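Acyl-coenzyme A oxidase acox-1.1 (Caenorhabditis elegans, PDB 5K3H) catalyses the FAD-dependent desaturation of fatty acyl-CoAs to (2E)-enoyl-CoAs, reducing oxygen to hydrogen peroxide, in the first step of peroxisomal beta-oxidation. Local coordinates at residues Ala114-Val118 and Met119-Ala123. Sequence-based numbering, arbitrary orientation.
Sequences ALHGV and MFIPA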
loop_
_atom_site.group_PDB
_atom_site.type_symbol
_atom_site.label_atom_id
_atom_site.label_comp_id
_atom_site.label_asym_id
_atom_site.label_seq_id
_atom_site.Cartn_x
_atom_site.Cartn_y
_atom_site.Cartn_z
ATOM N N ALA B 114 24.624 1.873 2.767
ATOM C CA ALA B 114 23.756 0.961 2.032
ATOM C C ALA B 114 24.115 0.874 0.549
ATOM O O ALA B 114 24.137 -0.212 -0.029
ATOM C CB ALA B 114 22.299 1.364 2.203
ATOM N N LEU B 115 24.392 2.020 -0.064
ATOM C CA LEU B 115 24.740 2.063 -1.481
ATOM C C LEU B 115 26.217 1.762 -1.726
ATOM O O LEU B 115 26.596 1.311 -2.807
ATOM C CB LEU B 115 24.367 3.419 -2.087
ATOM C CG LEU B 115 22.953 3.524 -2.661
ATOM C CD1 LEU B 115 22.800 2.629 -3.880
ATOM C CD2 LEU B 115 21.916 3.175 -1.604
ATOM N N HIS B 116 27.044 2.013 -0.718
ATOM C CA HIS B 116 28.482 1.764 -0.816
ATOM C C HIS B 116 28.778 0.356 -1.325
ATOM O O HIS B 116 29.670 0.156 -2.165
ATOM C CB HIS B 116 29.126 2.000 0.545
ATOM C CG HIS B 116 30.606 1.847 0.533
ATOM N ND1 HIS B 116 31.459 2.875 0.201
ATOM C CD2 HIS B 116 31.387 0.779 0.820
ATOM C CE1 HIS B 116 32.704 2.445 0.282
ATOM N NE2 HIS B 116 32.687 1.175 0.650
ATOM N N GLY B 117 28.089 -0.642 -0.771
ATOM C CA GLY B 117 28.262 -2.021 -1.196
ATOM C C GLY B 117 27.400 -2.462 -2.364
ATOM O O GLY B 117 27.801 -3.332 -3.144
ATOM N N VAL B 118 26.202 -1.883 -2.481
ATOM C CA VAL B 118 25.245 -2.334 -3.490
ATOM C C VAL B 118 25.641 -1.843 -4.879
ATOM O O VAL B 118 25.561 -2.590 -5.859
ATOM C CB VAL B 118 23.816 -1.873 -3.117
ATOM C CG1 VAL B 118 22.869 -2.149 -4.242
ATOM C CG2 VAL B 118 23.317 -2.574 -1.866
ATOM N N MET B 119 26.086 -0.596 -4.990
ATOM C CA MET B 119 26.369 -0.007 -6.292
ATOM C C MET B 119 27.790 0.510 -6.426
ATOM O O MET B 119 28.406 0.318 -7.472
ATOM C CB MET B 119 25.404 1.166 -6.577
ATOM C CG MET B 119 23.956 0.785 -6.875
ATOM S SD MET B 119 23.747 -0.343 -8.263
ATOM C CE MET B 119 24.776 0.414 -9.509
ATOM N N PHE B 120 28.324 1.185 -5.410
ATOM C CA PHE B 120 29.624 1.837 -5.559
ATOM C C PHE B 120 30.707 0.823 -5.898
ATOM O O PHE B 120 31.341 0.890 -6.964
ATOM C CB PHE B 120 29.967 2.582 -4.266
ATOM C CG PHE B 120 31.220 3.401 -4.329
ATOM C CD1 PHE B 120 31.376 4.387 -5.287
ATOM C CD2 PHE B 120 32.211 3.247 -3.369
ATOM C CE1 PHE B 120 32.529 5.179 -5.317
ATOM C CE2 PHE B 120 33.356 4.033 -3.379
ATOM C CZ PHE B 120 33.518 5.001 -4.355
ATOM N N ILE B 121 30.909 -0.156 -5.013
ATOM C CA ILE B 121 31.945 -1.161 -5.240
ATOM C C ILE B 121 31.638 -1.977 -6.493
ATOM O O ILE B 121 32.555 -2.181 -7.316
ATOM C CB ILE B 121 32.158 -2.001 -3.981
ATOM C CG1 ILE B 121 32.991 -1.209 -2.979
ATOM C CG2 ILE B 121 32.788 -3.334 -4.303
ATOM C CD1 ILE B 121 32.877 -1.691 -1.552
ATOM N N PRO B 122 30.395 -2.434 -6.736
ATOM C CA PRO B 122 30.140 -3.119 -8.022
ATOM C C PRO B 122 30.495 -2.281 -9.241
ATOM O O PRO B 122 31.027 -2.819 -10.222
ATOM C CB PRO B 122 28.643 -3.449 -7.947
ATOM C CG PRO B 122 28.418 -3.679 -6.486
ATOM C CD PRO B 122 29.278 -2.625 -5.796
ATOM N N ALA B 123 30.237 -0.973 -9.211
ATOM C CA ALA B 123 30.612 -0.137 -10.347
ATOM C C ALA B 123 32.135 -0.090 -10.521
ATOM O O ALA B 123 32.642 -0.127 -11.648
ATOM C CB ALA B 123 30.010 1.257 -10.179
#
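Leu-115 O accepts two backbone hydrogen bonds, from Met-119 N at 2.9 Å and from Phe-120 N at 3.1 Å, and the donors arrive from opposite faces of its carbonyl plane. The first bond is an ordinary alpha-helical i to i+4 link; the second spans five residues and marks a pi-type widening, a pi-bulge, in helix 114-127. Ile-121 N continues the wide spacing, reaching His-116 O at 3.1 Å. Pro-122 follows, with no N-H to give. Its CD lies 3.1 Å from Gly-117 O and its CG 3.1 Å from Val-118 O, and the short segments 114-118 and 119-123 run at 26° to each other across the wide turn and the kink. The regular pattern is regained when Ala-123 N bonds to Met-119 O.

On one flank the His-116 imidazole, with CG anti to the backbone N (chi1 -177°), is held at both nitrogens: ND1 is hydrogen-bonded to Gly-147 N and NE2 to Ala-140 O. These two bonds should fix the rotation of the ring, and the pairing is consistent with a proton on NE2. The Phe-120 ring lies obliquely to it, planes at 42°, with Phe-120 CD2 3.7 Å from His-116 ND1, and the Phe-120 side chain also touches Tyr-199 and Val-201. Ile-121 packs against helix 130-141, so this flank joins helix 114-127 to helix 130-141 on one hand and to strand 199-208 of the beta domain on the other.

Another flank carries Leu-115 and Met-119, side by side and pointing the same way, with CD1 of Leu-115 3.7 Å from CG of Met-119. Leu-115 touches Thr-148 and Met-119 touches Tyr-149, a residue of the FAD site shared between the dimer's subunits. Back on the His-116 flank, Ile-121 CD1 approaches the imidazole obliquely, 3.6 Å from His-116 NE2.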